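Local coordinates for protein chorismate synthase (Aquifex aeolicus, PDB 1Q1L) that probably catalyses the FMNH2-dependent anti-1,4-elimination of phosphate from 5-enolpyruvylshikimate-3-phosphate to give chorismate, the branch-point precursor of the aromatic amino acids, at residues G164-S169 with R203-E208; F231-L236 with V362-L367; G268-L273 with V318-M323; H300-G305 with N313-V318. One frame throughout, in Å; residues are numbered along the deposited sequence.

Contact 1 (G164-S169 with R203-E208)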
loop_
_atom_site.group_PDB
_atom_site.type_symbol
_atom_site.label_atom_id
_atom_site.label_comp_id
_atom_site.label_asym_id
_atom_site.label_seq_id
_atom_site.Cartn_x
_atom_site.Cartn_y
_atom_site.Cartn_z
ATOM N N GLY A 164 -24.604 9.806 -10.069
ATOM C CA GLY A 164 -25.785 9.190 -10.634
ATOM C C GLY A 164 -25.405 8.443 -11.881
ATOM O O GLY A 164 -24.235 8.453 -12.269
ATOM N N SER A 165 -26.386 7.808 -12.518
ATOM C CA SER A 165 -26.131 7.046 -13.730
ATOM C C SER A 165 -27.428 6.681 -14.444
ATOM O O SER A 165 -28.525 6.994 -13.983
ATOM C CB SER A 165 -25.374 5.761 -13.392
ATOM O OG SER A 165 -26.185 4.890 -12.623
ATOM N N PHE A 166 -27.285 6.009 -15.576
ATOM C CA PHE A 166 -28.435 5.577 -16.361
ATOM C C PHE A 166 -27.958 4.699 -17.498
ATOM O O PHE A 166 -26.842 4.862 -17.988
ATOM C CB PHE A 166 -29.207 6.793 -16.896
ATOM C CG PHE A 166 -28.336 7.833 -17.532
ATOM C CD1 PHE A 166 -27.859 7.668 -18.827
ATOM C CD2 PHE A 166 -27.958 8.964 -16.818
ATOM C CE1 PHE A 166 -27.013 8.617 -19.399
ATOM C CE2 PHE A 166 -27.112 9.915 -17.379
ATOM C CZ PHE A 166 -26.642 9.741 -18.669
ATOM N N VAL A 167 -28.802 3.759 -17.910
ATOM C CA VAL A 167 -28.464 2.844 -18.992
ATOM C C VAL A 167 -28.653 3.528 -20.344
ATOM O O VAL A 167 -29.613 4.269 -20.542
ATOM C CB VAL A 167 -29.351 1.583 -18.926
ATOM C CG1 VAL A 167 -29.017 0.644 -20.073
ATOM C CG2 VAL A 167 -29.153 0.885 -17.589
ATOM N N VAL A 168 -27.734 3.280 -21.275
ATOM C CA VAL A 168 -27.823 3.888 -22.597
ATOM C C VAL A 168 -28.023 2.859 -23.708
ATOM O O VAL A 168 -28.310 3.218 -24.852
ATOM C CB VAL A 168 -26.570 4.727 -22.912
ATOM C CG1 VAL A 168 -26.419 5.832 -21.882
ATOM C CG2 VAL A 168 -25.343 3.843 -22.931
ATOM N N SER A 169 -27.873 1.582 -23.368
ATOM C CA SER A 169 -28.053 0.516 -24.345
ATOM C C SER A 169 -28.128 -0.851 -23.683
ATOM O O SER A 169 -27.434 -1.119 -22.701
ATOM C CB SER A 169 -26.907 0.522 -25.362
ATOM O OG SER A 169 -25.683 0.133 -24.761
ATOM N N ARG A 203 -33.795 1.287 -15.765
ATOM C CA ARG A 203 -32.961 2.449 -15.483
ATOM C C ARG A 203 -32.537 3.206 -16.742
ATOM O O ARG A 203 -31.416 3.729 -16.818
ATOM C CB ARG A 203 -31.720 2.042 -14.675
ATOM C CG ARG A 203 -31.997 1.548 -13.244
ATOM C CD ARG A 203 -31.401 2.509 -12.218
ATOM N NE ARG A 203 -30.053 2.868 -12.629
ATOM C CZ ARG A 203 -29.544 4.090 -12.587
ATOM N NH1 ARG A 203 -30.254 5.116 -12.136
ATOM N NH2 ARG A 203 -28.320 4.292 -13.042
ATOM N N ILE A 204 -33.422 3.251 -17.736
ATOM C CA ILE A 204 -33.140 4.001 -18.954
ATOM C C ILE A 204 -33.714 5.403 -18.738
ATOM O O ILE A 204 -34.734 5.567 -18.071
ATOM C CB ILE A 204 -33.775 3.347 -20.210
ATOM C CG1 ILE A 204 -35.243 3.016 -19.949
ATOM C CG2 ILE A 204 -32.993 2.101 -20.596
ATOM C CD1 ILE A 204 -35.953 2.422 -21.159
ATOM N N PRO A 205 -33.054 6.433 -19.284
ATOM C CA PRO A 205 -33.459 7.836 -19.165
ATOM C C PRO A 205 -34.864 8.196 -19.669
ATOM O O PRO A 205 -35.348 9.291 -19.403
ATOM C CB PRO A 205 -32.375 8.571 -19.953
ATOM C CG PRO A 205 -31.211 7.668 -19.873
ATOM C CD PRO A 205 -31.822 6.324 -20.078
ATOM N N PHE A 206 -35.508 7.293 -20.402
ATOM C CA PHE A 206 -36.847 7.563 -20.924
ATOM C C PHE A 206 -37.781 6.395 -20.633
ATOM O O PHE A 206 -37.970 5.515 -21.472
ATOM C CB PHE A 206 -36.781 7.825 -22.433
ATOM C CG PHE A 206 -35.846 8.942 -22.810
ATOM C CD1 PHE A 206 -34.473 8.730 -22.867
ATOM C CD2 PHE A 206 -36.334 10.218 -23.064
ATOM C CE1 PHE A 206 -33.600 9.771 -23.170
ATOM C CE2 PHE A 206 -35.469 11.267 -23.368
ATOM C CZ PHE A 206 -34.099 11.042 -23.420
ATOM N N PRO A 207 -38.391 6.381 -19.435
ATOM C CA PRO A 207 -39.308 5.318 -19.018
ATOM C C PRO A 207 -40.369 4.929 -20.045
ATOM O O PRO A 207 -40.747 3.759 -20.133
ATOM C CB PRO A 207 -39.911 5.874 -17.729
ATOM C CG PRO A 207 -38.790 6.684 -17.168
ATOM C CD PRO A 207 -38.298 7.419 -18.395
ATOM N N GLU A 208 -40.857 5.894 -20.820
ATOM C CA GLU A 208 -41.869 5.580 -21.825
ATOM C C GLU A 208 -41.367 4.452 -22.720
ATOM O O GLU A 208 -42.147 3.617 -23.175
ATOM C CB GLU A 208 -42.192 6.803 -22.689
ATOM C CG GLU A 208 -41.044 7.277 -23.557
ATOM C CD GLU A 208 -40.307 8.452 -22.956
ATOM O OE1 GLU A 208 -39.903 8.366 -21.775
ATOM O OE2 GLU A 208 -40.130 9.464 -23.669
#

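Contact 2 (F231-L236 with V362-L367)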
loop_
_atom_site.group_PDB
_atom_site.type_symbol
_atom_site.label_atom_id
_atom_site.label_comp_id
_atom_site.label_asym_id
_atom_site.label_seq_id
_atom_site.Cartn_x
_atom_site.Cartn_y
_atom_site.Cartn_z
ATOM N N PHE A 231 -23.738 1.657 -19.772
ATOM C CA PHE A 231 -24.317 2.711 -18.955
ATOM C C PHE A 231 -23.304 3.819 -18.741
ATOM O O PHE A 231 -22.109 3.638 -18.968
ATOM C CB PHE A 231 -24.808 2.181 -17.606
ATOM C CG PHE A 231 -23.748 1.507 -16.795
ATOM C CD1 PHE A 231 -23.496 0.149 -16.948
ATOM C CD2 PHE A 231 -23.005 2.227 -15.866
ATOM C CE1 PHE A 231 -22.517 -0.485 -16.180
ATOM C CE2 PHE A 231 -22.023 1.596 -15.096
ATOM C CZ PHE A 231 -21.782 0.242 -15.254
ATOM N N GLU A 232 -23.793 4.983 -18.332
ATOM C CA GLU A 232 -22.920 6.110 -18.082
ATOM C C GLU A 232 -23.095 6.506 -16.625
ATOM O O GLU A 232 -24.213 6.542 -16.106
ATOM C CB GLU A 232 -23.265 7.275 -19.025
ATOM C CG GLU A 232 -23.311 6.841 -20.496
ATOM C CD GLU A 232 -23.565 7.974 -21.478
ATOM O OE1 GLU A 232 -24.307 8.919 -21.136
ATOM O OE2 GLU A 232 -23.032 7.902 -22.609
ATOM N N VAL A 233 -21.978 6.761 -15.960
ATOM C CA VAL A 233 -21.998 7.156 -14.560
ATOM C C VAL A 233 -21.403 8.542 -14.509
ATOM O O VAL A 233 -20.426 8.820 -15.198
ATOM C CB VAL A 233 -21.119 6.221 -13.692
ATOM C CG1 VAL A 233 -21.329 6.533 -12.211
ATOM C CG2 VAL A 233 -21.448 4.786 -13.988
ATOM N N PHE A 234 -21.980 9.416 -13.699
ATOM C CA PHE A 234 -21.463 10.767 -13.602
ATOM C C PHE A 234 -21.409 11.229 -12.159
ATOM O O PHE A 234 -22.066 10.659 -11.280
ATOM C CB PHE A 234 -22.349 11.727 -14.406
ATOM C CG PHE A 234 -23.730 11.893 -13.836
ATOM C CD1 PHE A 234 -23.970 12.803 -12.816
ATOM C CD2 PHE A 234 -24.782 11.101 -14.285
ATOM C CE1 PHE A 234 -25.241 12.921 -12.248
ATOM C CE2 PHE A 234 -26.044 11.212 -13.726
ATOM C CZ PHE A 234 -26.275 12.126 -12.704
ATOM N N ALA A 235 -20.613 12.265 -11.929
ATOM C CA ALA A 235 -20.475 12.881 -10.618
ATOM C C ALA A 235 -20.490 14.375 -10.891
ATOM O O ALA A 235 -19.752 14.857 -11.756
ATOM C CB ALA A 235 -19.159 12.471 -9.963
ATOM N N LEU A 236 -21.335 15.102 -10.167
ATOM C CA LEU A 236 -21.461 16.542 -10.345
ATOM C C LEU A 236 -20.848 17.341 -9.201
ATOM O O LEU A 236 -20.810 16.885 -8.058
ATOM C CB LEU A 236 -22.938 16.928 -10.477
ATOM C CG LEU A 236 -23.744 16.221 -11.570
ATOM C CD1 LEU A 236 -25.174 16.724 -11.573
ATOM C CD2 LEU A 236 -23.087 16.466 -12.917
ATOM N N VAL A 362 -23.868 -0.326 -9.307
ATOM C CA VAL A 362 -22.580 -0.685 -8.725
ATOM C C VAL A 362 -21.559 0.320 -9.263
ATOM O O VAL A 362 -20.599 0.690 -8.578
ATOM C CB VAL A 362 -22.164 -2.114 -9.134
ATOM C CG1 VAL A 362 -20.774 -2.437 -8.589
ATOM C CG2 VAL A 362 -23.191 -3.123 -8.612
ATOM N N GLY A 363 -21.784 0.774 -10.495
ATOM C CA GLY A 363 -20.876 1.740 -11.094
ATOM C C GLY A 363 -20.870 3.032 -10.301
ATOM O O GLY A 363 -19.825 3.671 -10.147
ATOM N N GLU A 364 -22.037 3.422 -9.799
ATOM C CA GLU A 364 -22.161 4.639 -9.014
ATOM C C GLU A 364 -21.373 4.463 -7.719
ATOM O O GLU A 364 -20.680 5.369 -7.271
ATOM C CB GLU A 364 -23.624 4.908 -8.670
ATOM C CG GLU A 364 -24.520 5.259 -9.839
ATOM C CD GLU A 364 -25.979 5.376 -9.418
ATOM O OE1 GLU A 364 -26.233 5.545 -8.201
ATOM O OE2 GLU A 364 -26.864 5.306 -10.302
ATOM N N ALA A 365 -21.500 3.285 -7.122
ATOM C CA ALA A 365 -20.799 2.974 -5.880
ATOM C C ALA A 365 -19.282 3.062 -6.060
ATOM O O ALA A 365 -18.587 3.639 -5.230
ATOM C CB ALA A 365 -21.189 1.579 -5.412
HETATM N N MSE A 366 -18.773 2.486 -7.144
HETATM C CA MSE A 366 -17.333 2.501 -7.409
HETATM C C MSE A 366 -16.809 3.919 -7.629
HETATM O O MSE A 366 -15.738 4.284 -7.132
HETATM C CB MSE A 366 -17.005 1.618 -8.617
HETATM C CG MSE A 366 -17.317 0.139 -8.402
HETATM SE SE MSE A 366 -16.619 -0.561 -6.716
HETATM C CE MSE A 366 -14.743 -0.245 -7.026
ATOM N N LEU A 367 -17.565 4.721 -8.370
ATOM C CA LEU A 367 -17.175 6.096 -8.623
ATOM C C LEU A 367 -17.177 6.910 -7.328
ATOM O O LEU A 367 -16.320 7.761 -7.131
ATOM C CB LEU A 367 -18.117 6.751 -9.636
ATOM C CG LEU A 367 -17.749 8.211 -9.932
ATOM C CD1 LEU A 367 -16.317 8.267 -10.480
ATOM C CD2 LEU A 367 -18.734 8.812 -10.945
#

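Contact 3 (G268-L273 with V318-M323)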
loop_
_atom_site.group_PDB
_atom_site.type_symbol
_atom_site.label_atom_id
_atom_site.label_comp_id
_atom_site.label_asym_id
_atom_site.label_seq_id
_atom_site.Cartn_x
_atom_site.Cartn_y
_atom_site.Cartn_z
ATOM N N GLY A 268 -15.241 -2.827 -20.822
ATOM C CA GLY A 268 -14.798 -1.583 -21.421
ATOM C C GLY A 268 -15.130 -0.372 -20.586
ATOM O O GLY A 268 -16.134 -0.351 -19.872
ATOM N N VAL A 269 -14.274 0.637 -20.660
ATOM C CA VAL A 269 -14.502 1.862 -19.917
ATOM C C VAL A 269 -13.943 3.063 -20.670
ATOM O O VAL A 269 -12.824 3.030 -21.182
ATOM C CB VAL A 269 -13.850 1.795 -18.519
ATOM C CG1 VAL A 269 -12.392 1.442 -18.655
ATOM C CG2 VAL A 269 -13.986 3.143 -17.813
ATOM N N GLU A 270 -14.736 4.123 -20.742
ATOM C CA GLU A 270 -14.313 5.342 -21.412
ATOM C C GLU A 270 -14.543 6.516 -20.487
ATOM O O GLU A 270 -15.517 6.531 -19.737
ATOM C CB GLU A 270 -15.136 5.590 -22.681
ATOM C CG GLU A 270 -14.982 4.565 -23.776
ATOM C CD GLU A 270 -15.894 4.862 -24.959
ATOM O OE1 GLU A 270 -15.371 5.204 -26.035
ATOM O OE2 GLU A 270 -17.133 4.763 -24.810
ATOM N N ILE A 271 -13.644 7.490 -20.529
ATOM C CA ILE A 271 -13.820 8.698 -19.738
ATOM C C ILE A 271 -14.270 9.728 -20.773
ATOM O O ILE A 271 -13.523 10.066 -21.690
ATOM C CB ILE A 271 -12.505 9.179 -19.088
ATOM C CG1 ILE A 271 -11.948 8.102 -18.145
ATOM C CG2 ILE A 271 -12.756 10.480 -18.324
ATOM C CD1 ILE A 271 -12.832 7.786 -16.953
ATOM N N GLY A 272 -15.495 10.214 -20.644
ATOM C CA GLY A 272 -15.984 11.182 -21.603
ATOM C C GLY A 272 -16.299 10.516 -22.932
ATOM O O GLY A 272 -16.852 9.419 -22.966
ATOM N N LEU A 273 -15.927 11.178 -24.024
ATOM C CA LEU A 273 -16.182 10.683 -25.377
ATOM C C LEU A 273 -15.532 9.323 -25.643
ATOM O O LEU A 273 -16.108 8.482 -26.331
ATOM C CB LEU A 273 -15.687 11.718 -26.394
ATOM C CG LEU A 273 -16.534 11.964 -27.647
ATOM C CD1 LEU A 273 -17.970 12.304 -27.259
ATOM C CD2 LEU A 273 -15.910 13.102 -28.448
ATOM N N VAL A 318 -17.615 12.090 -16.211
ATOM C CA VAL A 318 -18.490 11.212 -16.975
ATOM C C VAL A 318 -17.736 9.989 -17.427
ATOM O O VAL A 318 -16.712 10.090 -18.103
ATOM C CB VAL A 318 -19.070 11.933 -18.200
ATOM C CG1 VAL A 318 -19.937 10.967 -19.019
ATOM C CG2 VAL A 318 -19.886 13.127 -17.749
ATOM N N VAL A 319 -18.268 8.830 -17.059
ATOM C CA VAL A 319 -17.647 7.558 -17.385
ATOM C C VAL A 319 -18.619 6.641 -18.112
ATOM O O VAL A 319 -19.759 6.481 -17.686
ATOM C CB VAL A 319 -17.179 6.851 -16.090
ATOM C CG1 VAL A 319 -16.308 5.678 -16.421
ATOM C CG2 VAL A 319 -16.457 7.846 -15.198
ATOM N N ARG A 320 -18.157 6.026 -19.194
ATOM C CA ARG A 320 -18.996 5.117 -19.981
ATOM C C ARG A 320 -18.485 3.705 -19.709
ATOM O O ARG A 320 -17.288 3.443 -19.802
ATOM C CB ARG A 320 -18.894 5.470 -21.469
ATOM C CG ARG A 320 -18.922 6.976 -21.736
ATOM C CD ARG A 320 -19.235 7.290 -23.197
ATOM N NE ARG A 320 -20.589 6.884 -23.554
ATOM C CZ ARG A 320 -20.885 5.844 -24.326
ATOM N NH1 ARG A 320 -19.921 5.090 -24.842
ATOM N NH2 ARG A 320 -22.153 5.544 -24.570
ATOM N N VAL A 321 -19.401 2.800 -19.379
ATOM C CA VAL A 321 -19.036 1.441 -19.012
ATOM C C VAL A 321 -19.766 0.365 -19.804
ATOM O O VAL A 321 -20.991 0.392 -19.929
ATOM C CB VAL A 321 -19.306 1.236 -17.501
ATOM C CG1 VAL A 321 -18.737 -0.084 -17.030
ATOM C CG2 VAL A 321 -18.709 2.405 -16.713
ATOM N N ALA A 322 -19.001 -0.600 -20.311
ATOM C CA ALA A 322 -19.558 -1.686 -21.114
ATOM C C ALA A 322 -19.585 -3.017 -20.373
ATOM O O ALA A 322 -18.556 -3.490 -19.872
ATOM C CB ALA A 322 -18.759 -1.823 -22.405
HETATM N N MSE A 323 -20.768 -3.620 -20.303
HETATM C CA MSE A 323 -20.936 -4.907 -19.634
HETATM C C MSE A 323 -21.252 -5.992 -20.662
HETATM O O MSE A 323 -22.204 -5.865 -21.427
HETATM C CB MSE A 323 -22.078 -4.832 -18.620
HETATM C CG MSE A 323 -22.242 -6.102 -17.817
HETATM SE SE MSE A 323 -23.908 -6.159 -16.875
HETATM C CE MSE A 323 -24.955 -7.008 -18.274
#

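Contact 4 (H300-G305 with N313-V318)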
loop_
_atom_site.group_PDB
_atom_site.type_symbol
_atom_site.label_atom_id
_atom_site.label_comp_id
_atom_site.label_asym_id
_atom_site.label_seq_id
_atom_site.Cartn_x
_atom_site.Cartn_y
_atom_site.Cartn_z
ATOM N N HIS A 300 -16.555 24.910 -22.028
ATOM C CA HIS A 300 -17.794 25.095 -22.781
ATOM C C HIS A 300 -18.420 23.797 -23.285
ATOM O O HIS A 300 -19.554 23.787 -23.767
ATOM C CB HIS A 300 -17.559 26.067 -23.939
ATOM C CG HIS A 300 -17.316 27.475 -23.491
ATOM N ND1 HIS A 300 -18.277 28.225 -22.846
ATOM C CD2 HIS A 300 -16.206 28.251 -23.543
ATOM C CE1 HIS A 300 -17.770 29.400 -22.518
ATOM N NE2 HIS A 300 -16.515 29.441 -22.929
ATOM N N SER A 301 -17.668 22.706 -23.178
ATOM C CA SER A 301 -18.143 21.382 -23.565
ATOM C C SER A 301 -17.408 20.408 -22.643
ATOM O O SER A 301 -16.502 20.818 -21.915
ATOM C CB SER A 301 -17.830 21.083 -25.031
ATOM O OG SER A 301 -16.447 21.198 -25.289
ATOM N N ASN A 302 -17.783 19.132 -22.668
ATOM C CA ASN A 302 -17.140 18.173 -21.779
ATOM C C ASN A 302 -16.872 16.815 -22.418
ATOM O O ASN A 302 -17.293 15.777 -21.904
ATOM C CB ASN A 302 -17.993 18.013 -20.512
ATOM C CG ASN A 302 -17.255 17.300 -19.392
ATOM O OD1 ASN A 302 -16.032 17.375 -19.289
ATOM N ND2 ASN A 302 -18.006 16.624 -18.532
ATOM N N ASN A 303 -16.159 16.833 -23.539
ATOM C CA ASN A 303 -15.817 15.610 -24.246
ATOM C C ASN A 303 -14.752 14.839 -23.484
ATOM O O ASN A 303 -14.562 13.647 -23.717
ATOM C CB ASN A 303 -15.303 15.932 -25.649
ATOM C CG ASN A 303 -16.333 16.645 -26.485
ATOM O OD1 ASN A 303 -17.446 16.155 -26.662
ATOM N ND2 ASN A 303 -15.970 17.812 -27.002
ATOM N N LEU A 304 -14.067 15.525 -22.572
ATOM C CA LEU A 304 -13.018 14.903 -21.766
ATOM C C LEU A 304 -13.572 14.141 -20.564
ATOM O O LEU A 304 -12.842 13.410 -19.896
ATOM C CB LEU A 304 -12.032 15.963 -21.276
ATOM C CG LEU A 304 -11.182 16.644 -22.346
ATOM C CD1 LEU A 304 -10.339 17.732 -21.713
ATOM C CD2 LEU A 304 -10.307 15.609 -23.021
ATOM N N GLY A 305 -14.853 14.328 -20.277
ATOM C CA GLY A 305 -15.460 13.633 -19.158
ATOM C C GLY A 305 -15.004 14.118 -17.791
ATOM O O GLY A 305 -14.908 13.327 -16.857
ATOM N N ASN A 313 -11.394 18.207 -13.761
ATOM C CA ASN A 313 -11.675 19.483 -14.439
ATOM C C ASN A 313 -12.562 20.511 -13.760
ATOM O O ASN A 313 -12.448 21.709 -14.011
ATOM C CB ASN A 313 -12.342 19.197 -15.795
ATOM C CG ASN A 313 -11.460 19.532 -16.942
ATOM O OD1 ASN A 313 -11.822 19.340 -18.103
ATOM N ND2 ASN A 313 -10.277 20.045 -16.632
ATOM N N GLY A 314 -13.483 20.039 -12.943
ATOM C CA GLY A 314 -14.420 20.943 -12.327
ATOM C C GLY A 314 -15.679 20.686 -13.123
ATOM O O GLY A 314 -16.774 20.981 -12.667
HETATM N N MSE A 315 -15.519 20.137 -14.328
HETATM C CA MSE A 315 -16.661 19.800 -15.167
HETATM C C MSE A 315 -17.187 18.465 -14.643
HETATM O O MSE A 315 -16.524 17.801 -13.840
HETATM C CB MSE A 315 -16.246 19.656 -16.638
HETATM C CG MSE A 315 -15.829 20.971 -17.310
HETATM SE SE MSE A 315 -17.223 22.333 -17.216
HETATM C CE MSE A 315 -18.362 21.678 -18.637
ATOM N N PRO A 316 -18.385 18.056 -15.080
ATOM C CA PRO A 316 -18.929 16.784 -14.601
ATOM C C PRO A 316 -18.028 15.615 -14.970
ATOM O O PRO A 316 -17.481 15.565 -16.081
ATOM C CB PRO A 316 -20.279 16.690 -15.316
ATOM C CG PRO A 316 -20.650 18.124 -15.540
ATOM C CD PRO A 316 -19.344 18.738 -15.964
ATOM N N ILE A 317 -17.854 14.686 -14.035
ATOM C CA ILE A 317 -17.055 13.497 -14.316
ATOM C C ILE A 317 -18.014 12.568 -15.043
ATOM O O ILE A 317 -19.114 12.296 -14.557
ATOM C CB ILE A 317 -16.583 12.789 -13.031
ATOM C CG1 ILE A 317 -15.776 13.755 -12.165
ATOM C CG2 ILE A 317 -15.773 11.555 -13.398
ATOM C CD1 ILE A 317 -14.583 14.371 -12.865
ATOM N N VAL A 318 -17.615 12.090 -16.211
ATOM C CA VAL A 318 -18.490 11.212 -16.975
ATOM C C VAL A 318 -17.736 9.989 -17.427
ATOM O O VAL A 318 -16.712 10.090 -18.103
ATOM C CB VAL A 318 -19.070 11.933 -18.200
ATOM C CG1 VAL A 318 -19.937 10.967 -19.019
ATOM C CG2 VAL A 318 -19.886 13.127 -17.749
HETATM O O HOH W 1 -14.019 18.998 -19.756
#

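Contact 1 (G164-S169 with R203-E208)
Arg203, Ile204 and Pro205 dock on Ser165, Phe166 and Val167 in a buried loop-on-strand contact, where the loop between helix 187-197 and helix 210-221 meets strand 162-170 of the five-stranded antiparallel sheet. One nearly straight backbone bond pins the loop, from Val167 N to Arg203 O at 2.8 Å, with 171° at the hydrogen. From there the arginine chain, bent at chi2 and chi3, takes its guanidinium back along the strand to Ser165, where NH1 makes a weak bond to Ser165 O at 3.2 Å. Further on, Ile204 CG2 lies 4.0 Å from Val167 CB. Pro205 crosses the Phe166 side chain at about a right angle, its CG 3.5 Å from Phe166 CD1, while Tyr193 meets the same ring edge-to-face. A glycine at Pro205 would probably open a gap beside Phe166 and let this part of the loop flex. The polar ends look beyond the contact: Ser165 OG bonds to Glu364, and Arg203 forms a salt bridge with Glu198 and a hydrogen bond with Ser360. The charge of the buried arginine is thus probably offset by Glu198, with a long, weak ion pair to Glu364 adding to it.

Contact 2 (F231-L236 with V362-L367)
Helix 356-379 lies on one face of the five-stranded sheet, and here Gly363, Glu364 and Leu367 meet Phe231, Val233 and Ala235, the alternate residues of strand 229-236 that point toward the helix. The short segments run in roughly the same direction, with axes 8.4 Å apart at closest approach and a crossing angle of -35°. Leu367 reaches across from the helix: its CG stands opposite the backbone N (chi1 180°), which sends CD2 out to the strand, 3.7 Å from Val233 CG1 and 3.8 Å from Ala235 CB. The valine and leucine side chains slide past each other in opposite directions. Val233 CG1 also presses on the helix backbone, 3.8 Å from Glu364 CA. This is one of the helix-on-sheet interfaces of the beta-alpha-beta sandwich from which chorismate synthase is built. Close approach at its other end depends on Gly363, whose CA is 4.2 Å from Phe231 CE2; a CB on that residue would run into the ring and press tightly on Val233 CG2. The phenylalanine ring in turn has Val233 CG2 in its plane, at its edge. Glu364 divides its side chain: CG lies 4.2 Å from Val233 CG1, while the extended chain carries the carboxylate on to Ser165 OG and to salt bridges with Lys153 and Arg46. Across the sheet from helix 356-379, Phe234 packs on Leu190 and His194 of helix 187-197. Farther round the helix, Met366 touches Trp248 of the second subunit.

Contact 3 (G268-L273 with V318-M323)
Arg320 lies alongside Glu270, the two side chains pointing the same way across neighbouring antiparallel strands. Its NH1 reaches Glu270 OE2 at 2.8 Å in a salt bridge, with the oxygen in the guanidinium plane although the carboxylate is turned 70° from that plane. The bend at chi3 (66°) turns NE toward strand 229-236, where it forms a salt bridge with Glu232, while NH1 stays on the Glu270 side. Glu270 OE1 accepts from Phe275 N, so both ends of the bridge have a second partner. Beneath these groups Glu270 and Arg320 form a hydrogen-bonded pair, Arg320 N to Glu270 O at 2.7 Å and Glu270 N to Arg320 O at 2.8 Å; Ala322 N bonds to Gly268 O, and Gly272 N closes the end on Val318 O. The opposite face is apolar: Val319 CG1 touches Val269 CG2 at 3.7 Å, and its CG2 lies 4.0 Å from Ile271 CD1. Helix 252-261 covers that face, with Ile256 against both Ile271 and Val319. Strand 317-323 is flanked by strands 229-236 and 266-271, and beyond the latter an antiparallel strand of the second subunit carries the sheet across the interface.

Contact 4 (H300-G305 with N313-V318)
Asn302 swings CG to the side opposite its backbone N (chi1 -166°), and the modest twist at chi2 then lays its amide beside Pro316, so that ND2 donates to Pro316 O at 2.7 Å. Asn302 also opens a type I beta turn that ends at Gly305, and the contact holds this turn against the start of strand 317-323. The bond from Asn302 ND2 to Pro316 O is fairly straight, 155° at the hydrogen, and the acceptor lies close to the amide plane. ND2 also bonds to Phe184 O and OD1 accepts from Gly306 N, which fixes the rotation of the amide. A water lies 2.6 Å from Asn302 OD1 and 2.8 Å from Asn313 OD1, bridging the two. Met315, a selenomethionine here, runs past the asparagine in the opposite direction: CB sits 3.5 Å from Asn302 OD1, and bends at chi2 and chi3 bring CE within 3.9 Å of Ser301 O. An alanine at Asn302 would probably cost Pro316 O and Phe184 O the donor that ND2 gives them, and the water one of its anchors. Leu304 O of the turn accepts from Lys267 of the second subunit. At Gly305 phi is positive, and a CB would clash with Val318 O. Gly305 O receives Val318 N at 3.0 Å from well above its carbonyl plane, 55° out of it, while Ile317 CA lies 3.3 Å from the same oxygen.

All four contacts reach one antiparallel sheet, whose strands 162-170, 229-236, 317-323 and 266-271 lie side by side in that order. Contact 1 closes before contact 2 opens; contact 3 is nested inside the loop that contact 2 closes, and contact 4 inside that of contact 3. Centres of contacts 2 and 3 are about 10 Å apart, while contacts 1 and 4 are about 20 Å apart and do not touch. Glu364 joins contacts 1 and 2, the Glu232-Arg320 salt bridge joins contacts 2 and 3, and Val318 belongs to both 3 and 4. The sheet thus gathers distant parts of the chain, and at contact 3 it runs on into the second subunit of the tetramer, which the loops of contact 4 also touch.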